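Local coordinates for protein COBE (Pseudomonas aeruginosa, PDB 2W6K) that probably takes part in cobalamin (vitamin B12) biosynthesis, belonging to the family of the CbiG C-terminal domain, though its precise role is not settled, at residues I8-R19 with D129-T140; L45-G53 with V102-L110. All coordinates share one frame; numbering follows the deposited sequence.

Contact 1. Residues I8-R19 with D129-T140; sequences IPSLLIAGIGCR and DRASIALARLLT
Two central strands of the mixed sheet, 12-18 and 131-138, pair antiparallel here, from Leu-12 opposite Arg-137 to Cys-18 opposite Ala-131. Three hydrogen-bonded pairs, Ile-13 with Ala-136, Gly-15 with Ala-134 and Gly-17 with Ser-132, each make two backbone bonds; in the last, Ser-132 N donates to Gly-17 O at 2.8 Å. The ladder runs on to Arg-19 N, which donates to Arg-130 O at 2.7 Å, while at the other end the bond from Leu-138 N to Leu-11 O is weak and a water donates to both Leu-11 O and Leu-138 O. There Leu-138 crosses Leu-11 obliquely, its CB 4.0 Å from Leu-11 CG; with CG anti to the backbone N (chi1 -160°), its CD2 comes 3.4 Å from Pro-9 O. On the face of Ala-14 and Ile-16, Leu-135 CD2 reaches Ala-14 CB at 3.8 Å. The Ile-16 and Ile-133 side chains lie side by side, their CG1 atoms 4.0 Å apart, and helix 24-37 packs on this side. On the reverse face Ser-132 OG bonds to Ser-127 OG. The strands are thus held chiefly by backbone hydrogen bonds, with apolar side chains packed over the face of Ala-14 and Ile-16.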
loop_
_atom_site.group_PDB
_atom_site.type_symbol
_atom_site.label_atom_id
_atom_site.label_comp_id
_atom_site.label_asym_id
_atom_site.label_seq_id
_atom_site.Cartn_x
_atom_site.Cartn_y
_atom_site.Cartn_z
ATOM N N ILE A 8 -3.104 -19.170 -3.981
ATOM C CA ILE A 8 -2.627 -17.984 -3.284
ATOM C C ILE A 8 -1.248 -17.990 -2.619
ATOM O O ILE A 8 -1.050 -18.612 -1.567
ATOM C CB ILE A 8 -3.676 -17.439 -2.272
ATOM C CG1 ILE A 8 -4.616 -18.554 -1.790
ATOM C CG2 ILE A 8 -4.440 -16.246 -2.879
ATOM C CD1 ILE A 8 -5.697 -18.078 -0.810
ATOM N N PRO A 9 -0.276 -17.299 -3.251
ATOM C CA PRO A 9 0.498 -16.496 -2.337
ATOM C C PRO A 9 -0.510 -15.406 -1.951
ATOM O O PRO A 9 -0.744 -14.478 -2.724
ATOM C CB PRO A 9 1.621 -15.936 -3.221
ATOM C CG PRO A 9 1.656 -16.842 -4.431
ATOM C CD PRO A 9 0.217 -17.189 -4.635
ATOM N N SER A 10 -1.164 -15.580 -0.808
ATOM C CA SER A 10 -2.230 -14.675 -0.378
ATOM C C SER A 10 -1.651 -13.350 0.088
ATOM O O SER A 10 -1.706 -13.013 1.278
ATOM C CB SER A 10 -3.021 -15.307 0.760
ATOM O OG SER A 10 -2.134 -15.705 1.791
ATOM N N LEU A 11 -1.122 -12.568 -0.836
ATOM C CA LEU A 11 -0.399 -11.405 -0.377
ATOM C C LEU A 11 -1.276 -10.218 -0.049
ATOM O O LEU A 11 -2.308 -9.981 -0.677
ATOM C CB LEU A 11 0.768 -11.038 -1.279
ATOM C CG LEU A 11 0.721 -10.689 -2.736
ATOM C CD1 LEU A 11 0.557 -9.199 -2.902
ATOM C CD2 LEU A 11 2.047 -11.143 -3.298
ATOM N N LEU A 12 -0.841 -9.484 0.960
ATOM C CA LEU A 12 -1.587 -8.340 1.435
ATOM C C LEU A 12 -0.585 -7.204 1.559
ATOM O O LEU A 12 0.424 -7.323 2.285
ATOM C CB LEU A 12 -2.166 -8.663 2.797
ATOM C CG LEU A 12 -2.914 -7.495 3.452
ATOM C CD1 LEU A 12 -4.180 -7.113 2.668
ATOM C CD2 LEU A 12 -3.233 -7.895 4.899
ATOM N N ILE A 13 -0.870 -6.111 0.855
ATOM C CA ILE A 13 0.040 -4.977 0.789
ATOM C C ILE A 13 -0.631 -3.748 1.364
ATOM O O ILE A 13 -1.786 -3.497 1.052
ATOM C CB ILE A 13 0.413 -4.648 -0.659
ATOM C CG1 ILE A 13 1.079 -5.855 -1.371
ATOM C CG2 ILE A 13 1.319 -3.410 -0.745
ATOM C CD1 ILE A 13 2.352 -6.340 -0.682
ATOM N N ALA A 14 0.111 -2.973 2.147
ATOM C CA ALA A 14 -0.427 -1.674 2.612
ATOM C C ALA A 14 0.309 -0.559 1.899
ATOM O O ALA A 14 1.524 -0.487 2.019
ATOM C CB ALA A 14 -0.249 -1.524 4.101
ATOM N N GLY A 15 -0.426 0.319 1.196
ATOM C CA GLY A 15 0.150 1.487 0.549
ATOM C C GLY A 15 -0.036 2.677 1.469
ATOM O O GLY A 15 -1.073 2.791 2.146
ATOM N N ILE A 16 0.978 3.533 1.553
ATOM C CA ILE A 16 0.941 4.629 2.536
ATOM C C ILE A 16 1.401 5.921 1.881
ATOM O O ILE A 16 2.417 5.931 1.198
ATOM C CB ILE A 16 1.879 4.331 3.747
ATOM C CG1 ILE A 16 1.440 3.044 4.457
ATOM C CG2 ILE A 16 1.900 5.572 4.733
ATOM C CD1 ILE A 16 2.285 2.620 5.712
ATOM N N GLY A 17 0.663 7.008 2.137
ATOM C CA GLY A 17 1.046 8.360 1.716
ATOM C C GLY A 17 0.881 9.224 2.944
ATOM O O GLY A 17 -0.079 9.031 3.709
ATOM N N CYS A 18 1.837 10.117 3.216
ATOM C CA CYS A 18 1.776 10.858 4.484
ATOM C C CYS A 18 2.506 12.187 4.398
ATOM O O CYS A 18 3.343 12.368 3.507
ATOM C CB CYS A 18 2.302 10.011 5.656
ATOM S SG CYS A 18 4.073 9.581 5.551
ATOM N N ARG A 19 2.161 13.093 5.312
ATOM C CA ARG A 19 2.832 14.380 5.463
ATOM C C ARG A 19 4.257 14.194 5.967
ATOM O O ARG A 19 4.571 13.202 6.628
ATOM C CB ARG A 19 2.050 15.297 6.427
ATOM C CG ARG A 19 0.596 15.546 6.019
ATOM C CD ARG A 19 0.520 16.466 4.802
ATOM N NE ARG A 19 -0.807 17.069 4.627
ATOM C CZ ARG A 19 -1.047 18.158 3.899
ATOM N NH1 ARG A 19 -0.057 18.794 3.277
ATOM N NH2 ARG A 19 -2.283 18.618 3.795
ATOM N N ASP A 129 -5.557 13.497 8.906
ATOM C CA ASP A 129 -5.022 14.719 8.332
ATOM C C ASP A 129 -3.497 14.648 8.021
ATOM O O ASP A 129 -2.945 15.454 7.240
ATOM C CB ASP A 129 -5.493 15.867 9.224
ATOM C CG ASP A 129 -6.982 15.714 9.587
ATOM O OD1 ASP A 129 -7.846 16.057 8.750
ATOM O OD2 ASP A 129 -7.305 15.187 10.682
ATOM N N ARG A 130 -2.846 13.592 8.521
ATOM C CA ARG A 130 -1.435 13.442 8.254
ATOM C C ARG A 130 -1.091 12.265 7.337
ATOM O O ARG A 130 -0.066 12.297 6.674
ATOM C CB ARG A 130 -0.605 13.475 9.544
ATOM C CG ARG A 130 -0.717 14.819 10.318
ATOM C CD ARG A 130 0.196 15.908 9.744
ATOM N NE ARG A 130 -0.164 17.263 10.176
ATOM C CZ ARG A 130 -0.417 18.279 9.353
ATOM N NH1 ARG A 130 -0.345 18.126 8.037
ATOM N NH2 ARG A 130 -0.730 19.470 9.846
ATOM N N ALA A 131 -1.972 11.270 7.230
ATOM C CA ALA A 131 -1.635 10.082 6.413
ATOM C C ALA A 131 -2.848 9.381 5.810
ATOM O O ALA A 131 -3.969 9.519 6.289
ATOM C CB ALA A 131 -0.852 9.103 7.269
ATOM N N SER A 132 -2.612 8.568 4.769
ATOM C CA SER A 132 -3.661 7.742 4.202
ATOM C C SER A 132 -3.072 6.347 4.023
ATOM O O SER A 132 -1.903 6.226 3.673
ATOM C CB SER A 132 -4.100 8.231 2.822
ATOM O OG SER A 132 -5.072 9.275 2.942
ATOM N N ILE A 133 -3.890 5.334 4.263
ATOM C CA ILE A 133 -3.440 3.955 4.076
ATOM C C ILE A 133 -4.462 3.164 3.253
ATOM O O ILE A 133 -5.686 3.283 3.450
ATOM C CB ILE A 133 -3.123 3.266 5.435
ATOM C CG1 ILE A 133 -1.996 4.046 6.151
ATOM C CG2 ILE A 133 -2.749 1.794 5.217
ATOM C CD1 ILE A 133 -1.388 3.398 7.364
ATOM N N ALA A 134 -3.978 2.391 2.284
ATOM C CA ALA A 134 -4.874 1.511 1.522
ATOM C C ALA A 134 -4.333 0.091 1.530
ATOM O O ALA A 134 -3.138 -0.121 1.660
ATOM C CB ALA A 134 -5.037 1.992 0.091
ATOM N N LEU A 135 -5.218 -0.856 1.320
ATOM C CA LEU A 135 -4.824 -2.279 1.331
ATOM C C LEU A 135 -5.154 -2.924 0.004
ATOM O O LEU A 135 -6.226 -2.706 -0.545
ATOM C CB LEU A 135 -5.530 -3.032 2.475
ATOM C CG LEU A 135 -5.377 -2.462 3.893
ATOM C CD1 LEU A 135 -6.281 -3.274 4.846
ATOM C CD2 LEU A 135 -3.917 -2.538 4.311
ATOM N N ALA A 136 -4.228 -3.722 -0.512
ATOM C CA ALA A 136 -4.485 -4.451 -1.748
ATOM C C ALA A 136 -4.154 -5.913 -1.549
ATOM O O ALA A 136 -3.229 -6.270 -0.815
ATOM C CB ALA A 136 -3.672 -3.870 -2.927
ATOM N N ARG A 137 -4.926 -6.764 -2.218
ATOM C CA ARG A 137 -4.752 -8.207 -2.132
ATOM C C ARG A 137 -4.728 -8.846 -3.518
ATOM O O ARG A 137 -5.456 -8.432 -4.421
ATOM C CB ARG A 137 -5.861 -8.830 -1.284
ATOM C CG ARG A 137 -7.247 -8.275 -1.569
ATOM C CD ARG A 137 -8.284 -9.386 -1.635
ATOM N NE ARG A 137 -9.479 -8.975 -2.366
ATOM C CZ ARG A 137 -10.677 -8.819 -1.813
ATOM N NH1 ARG A 137 -10.844 -9.039 -0.517
ATOM N NH2 ARG A 137 -11.709 -8.441 -2.555
ATOM N N LEU A 138 -3.883 -9.858 -3.670
ATOM C CA LEU A 138 -3.752 -10.590 -4.900
ATOM C C LEU A 138 -5.048 -11.362 -5.104
ATOM O O LEU A 138 -5.432 -12.202 -4.276
ATOM C CB LEU A 138 -2.547 -11.517 -4.813
ATOM C CG LEU A 138 -1.964 -12.007 -6.132
ATOM C CD1 LEU A 138 -1.430 -10.848 -7.004
ATOM C CD2 LEU A 138 -0.889 -13.018 -5.838
ATOM N N LEU A 139 -5.721 -11.016 -6.192
ATOM C CA LEU A 139 -7.062 -11.471 -6.540
ATOM C C LEU A 139 -6.998 -12.812 -7.251
ATOM O O LEU A 139 -6.706 -12.847 -8.453
ATOM C CB LEU A 139 -7.661 -10.447 -7.507
ATOM C CG LEU A 139 -9.125 -10.032 -7.605
ATOM C CD1 LEU A 139 -9.403 -9.645 -9.051
ATOM C CD2 LEU A 139 -10.122 -11.089 -7.136
ATOM N N THR A 140 -7.266 -13.895 -6.529
ATOM C CA THR A 140 -7.264 -15.228 -7.117
ATOM C C THR A 140 -8.200 -15.303 -8.319
ATOM O O THR A 140 -7.752 -15.376 -9.462
ATOM C CB THR A 140 -7.678 -16.298 -6.089
ATOM O OG1 THR A 140 -6.979 -16.079 -4.858
ATOM C CG2 THR A 140 -7.354 -17.691 -6.611
HETATM O O HOH W 1 -4.043 -12.256 -1.840
#

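Contact 2. Residues L45-G53 with V102-L110; sequences LDALASIDG and VAEAAALAL. With SO4 (sulfate ion), chain B.
Ala-49 and Ala-106 meet at the middle of this contact, where strand 47-51 lies across helix 102-110 with 6.8 Å between the axes and 126° between their directions. Both are small bumps: their CB atoms are 3.7 Å apart, and Ala-49 CB also settles 3.3 Å from Ala-106 O, in the hollow between Ala-106 and Leu-110, one turn further along. Ala-106 CB in turn fits under the strand backbone, close to Ser-50 CA. These short side chains let the helix come near the sheet.

Larger groups fill the space on either side. Leu-110 sends its CD2 branch up between Ala-47 and Ala-49, 3.8 Å from Ala-47 CB, and the same methyl reaches Leu-48 O. Its CG stands anti to the backbone N (chi1 -174°), which carries the branched end out toward the strand. At the first turn of the helix, Val-102 CG1 fits beside Ser-50 OG and Ile-51, 3.9 Å from Ile-51 CG2; the two branched side chains cross at about a right angle. Ser-50 OG hydrogen-bonds to Ile-16 O of the neighbouring strand 12-18. Ile-51 N, buried beneath Val-102 CG1, has no polar partner in the model.

The same first turn holds a sulfate, probably from the crystallisation liquor. Val-102 N donates to its O2 at 2.8 Å and Ala-103 N to its O4 at 2.9 Å, and Ser-101 OG and Lys-125 NZ also hydrogen-bond the ion. The N-H groups of this turn, which point out of the helix end, and the helix dipole probably help to hold the anion.

Helix 102-115 covers one face of the mixed sheet while helix 24-37 packs on the other, as in a layered alpha/beta fold.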
loop_
_atom_site.group_PDB
_atom_site.type_symbol
_atom_site.label_atom_id
_atom_site.label_comp_id
_atom_site.label_asym_id
_atom_site.label_seq_id
_atom_site.Cartn_x
_atom_site.Cartn_y
_atom_site.Cartn_z
ATOM N N LEU A 45 0.184 -8.809 7.002
ATOM C CA LEU A 45 0.835 -7.942 6.016
ATOM C C LEU A 45 2.108 -8.548 5.482
ATOM O O LEU A 45 2.938 -9.006 6.261
ATOM C CB LEU A 45 1.259 -6.635 6.681
ATOM C CG LEU A 45 0.389 -5.411 6.711
ATOM C CD1 LEU A 45 1.307 -4.252 7.078
ATOM C CD2 LEU A 45 -0.296 -5.170 5.360
ATOM N N ASP A 46 2.299 -8.473 4.173
ATOM C CA ASP A 46 3.540 -8.880 3.528
ATOM C C ASP A 46 4.545 -7.745 3.316
ATOM O O ASP A 46 5.751 -7.967 3.412
ATOM C CB ASP A 46 3.244 -9.573 2.224
ATOM C CG ASP A 46 2.505 -10.873 2.436
ATOM O OD1 ASP A 46 3.149 -11.852 2.878
ATOM O OD2 ASP A 46 1.292 -10.911 2.190
ATOM N N ALA A 47 4.069 -6.540 3.002
ATOM C CA ALA A 47 4.997 -5.442 2.696
ATOM C C ALA A 47 4.274 -4.115 2.768
ATOM O O ALA A 47 3.044 -4.081 2.708
ATOM C CB ALA A 47 5.547 -5.613 1.310
ATOM N N LEU A 48 5.054 -3.036 2.827
ATOM C CA LEU A 48 4.486 -1.700 2.756
ATOM C C LEU A 48 4.935 -1.105 1.422
ATOM O O LEU A 48 5.980 -1.499 0.880
ATOM C CB LEU A 48 5.025 -0.803 3.862
ATOM C CG LEU A 48 4.921 -1.288 5.315
ATOM C CD1 LEU A 48 5.694 -0.341 6.133
ATOM C CD2 LEU A 48 3.434 -1.314 5.722
ATOM N N ALA A 49 4.140 -0.188 0.875
ATOM C CA ALA A 49 4.495 0.441 -0.405
ATOM C C ALA A 49 4.244 1.925 -0.338
ATOM O O ALA A 49 3.292 2.349 0.288
ATOM C CB ALA A 49 3.679 -0.148 -1.554
ATOM N N SER A 50 5.105 2.703 -0.996
ATOM C CA SER A 50 4.853 4.137 -1.133
ATOM C C SER A 50 5.519 4.639 -2.393
ATOM O O SER A 50 5.970 3.874 -3.216
ATOM C CB SER A 50 5.325 4.929 0.111
ATOM O OG SER A 50 4.814 6.256 0.098
ATOM N N ILE A 51 5.480 5.943 -2.569
ATOM C CA ILE A 51 6.092 6.541 -3.758
ATOM C C ILE A 51 7.546 6.927 -3.509
ATOM O O ILE A 51 7.923 7.359 -2.420
ATOM C CB ILE A 51 5.261 7.749 -4.246
ATOM C CG1 ILE A 51 5.693 8.164 -5.661
ATOM C CG2 ILE A 51 5.346 8.893 -3.293
ATOM C CD1 ILE A 51 4.642 9.086 -6.345
ATOM N N ASP A 52 8.368 6.782 -4.546
ATOM C CA ASP A 52 9.748 7.140 -4.450
ATOM C C ASP A 52 9.830 8.597 -4.808
ATOM O O ASP A 52 8.979 9.123 -5.546
ATOM C CB ASP A 52 10.626 6.308 -5.400
ATOM C CG ASP A 52 12.051 6.203 -4.907
ATOM O OD1 ASP A 52 12.373 6.771 -3.831
ATOM O OD2 ASP A 52 12.852 5.547 -5.578
ATOM N N GLY A 53 10.844 9.263 -4.276
ATOM C CA GLY A 53 11.051 10.667 -4.642
ATOM C C GLY A 53 12.193 11.186 -3.828
ATOM O O GLY A 53 12.978 10.407 -3.286
ATOM N N VAL A 102 -1.424 8.142 -3.640
ATOM C CA VAL A 102 -0.200 7.385 -3.412
ATOM C C VAL A 102 -0.533 6.079 -2.717
ATOM O O VAL A 102 0.003 5.037 -3.088
ATOM C CB VAL A 102 0.855 8.200 -2.615
ATOM C CG1 VAL A 102 1.976 7.307 -2.097
ATOM C CG2 VAL A 102 1.382 9.322 -3.490
ATOM N N ALA A 103 -1.382 6.139 -1.695
ATOM C CA ALA A 103 -1.669 4.909 -0.918
ATOM C C ALA A 103 -2.315 3.845 -1.794
ATOM O O ALA A 103 -1.928 2.673 -1.773
ATOM C CB ALA A 103 -2.567 5.235 0.265
ATOM N N GLU A 104 -3.341 4.235 -2.543
ATOM C CA GLU A 104 -4.075 3.271 -3.361
ATOM C C GLU A 104 -3.210 2.742 -4.525
ATOM O O GLU A 104 -3.124 1.534 -4.747
ATOM C CB GLU A 104 -5.372 3.895 -3.863
ATOM C CG GLU A 104 -6.316 4.142 -2.724
ATOM C CD GLU A 104 -7.666 4.721 -3.118
ATOM O OE1 GLU A 104 -7.835 5.105 -4.283
ATOM O OE2 GLU A 104 -8.536 4.808 -2.208
ATOM N N ALA A 105 -2.544 3.649 -5.222
ATOM C CA ALA A 105 -1.705 3.246 -6.371
ATOM C C ALA A 105 -0.523 2.418 -5.951
ATOM O O ALA A 105 -0.212 1.448 -6.630
ATOM C CB ALA A 105 -1.246 4.457 -7.181
ATOM N N ALA A 106 0.113 2.759 -4.822
ATOM C CA ALA A 106 1.319 2.014 -4.388
ATOM C C ALA A 106 0.938 0.600 -3.927
ATOM O O ALA A 106 1.655 -0.378 -4.204
ATOM C CB ALA A 106 2.098 2.758 -3.312
ATOM N N ALA A 107 -0.211 0.493 -3.274
ATOM C CA ALA A 107 -0.708 -0.808 -2.830
ATOM C C ALA A 107 -0.939 -1.742 -4.028
ATOM O O ALA A 107 -0.436 -2.872 -4.041
ATOM C CB ALA A 107 -1.978 -0.652 -1.967
ATOM N N LEU A 108 -1.683 -1.265 -5.029
ATOM C CA LEU A 108 -1.967 -2.053 -6.207
ATOM C C LEU A 108 -0.670 -2.420 -6.932
ATOM O O LEU A 108 -0.468 -3.590 -7.290
ATOM C CB LEU A 108 -2.891 -1.270 -7.134
ATOM C CG LEU A 108 -4.351 -1.196 -6.693
ATOM C CD1 LEU A 108 -5.062 -0.177 -7.569
ATOM C CD2 LEU A 108 -4.989 -2.594 -6.801
ATOM N N ALA A 109 0.182 -1.419 -7.165
ATOM C CA ALA A 109 1.440 -1.594 -7.925
ATOM C C ALA A 109 2.346 -2.644 -7.333
ATOM O O ALA A 109 2.795 -3.552 -8.050
ATOM C CB ALA A 109 2.175 -0.256 -8.093
ATOM N N LEU A 110 2.587 -2.567 -6.024
ATOM C CA LEU A 110 3.460 -3.519 -5.378
ATOM C C LEU A 110 2.824 -4.912 -5.358
ATOM O O LEU A 110 3.519 -5.909 -5.577
ATOM C CB LEU A 110 3.837 -3.067 -3.959
ATOM C CG LEU A 110 4.867 -3.956 -3.266
ATOM C CD1 LEU A 110 6.201 -3.974 -4.083
ATOM C CD2 LEU A 110 5.126 -3.508 -1.850
HETATM S S SO4 B . -2.779 9.624 -0.750
HETATM O O1 SO4 B . -3.059 10.658 0.298
HETATM O O2 SO4 B . -1.961 10.213 -1.801
HETATM O O3 SO4 B . -4.052 9.206 -1.301
HETATM O O4 SO4 B . -2.088 8.530 -0.131
#

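Contacts 1 and 2 lie with their centres about 6 Å apart near the centre of the molecule and share one five-stranded mixed sheet, in which strands 12-18 and 47-51 are neighbours. Along the chain the order is 8-19, 45-53, 102-110, 129-140, so both segments of contact 2 come between the two strands that contact 1 pairs. The two touch directly: Asp-46 OD2 probably bonds to Leu-12 N, and Ala-103 CB packs on Gly-15 O. Contact 1 joins strands within the sheet, whereas contact 2 covers one of its faces with helix 102-115, so together they tie early and late parts of the chain into a single core.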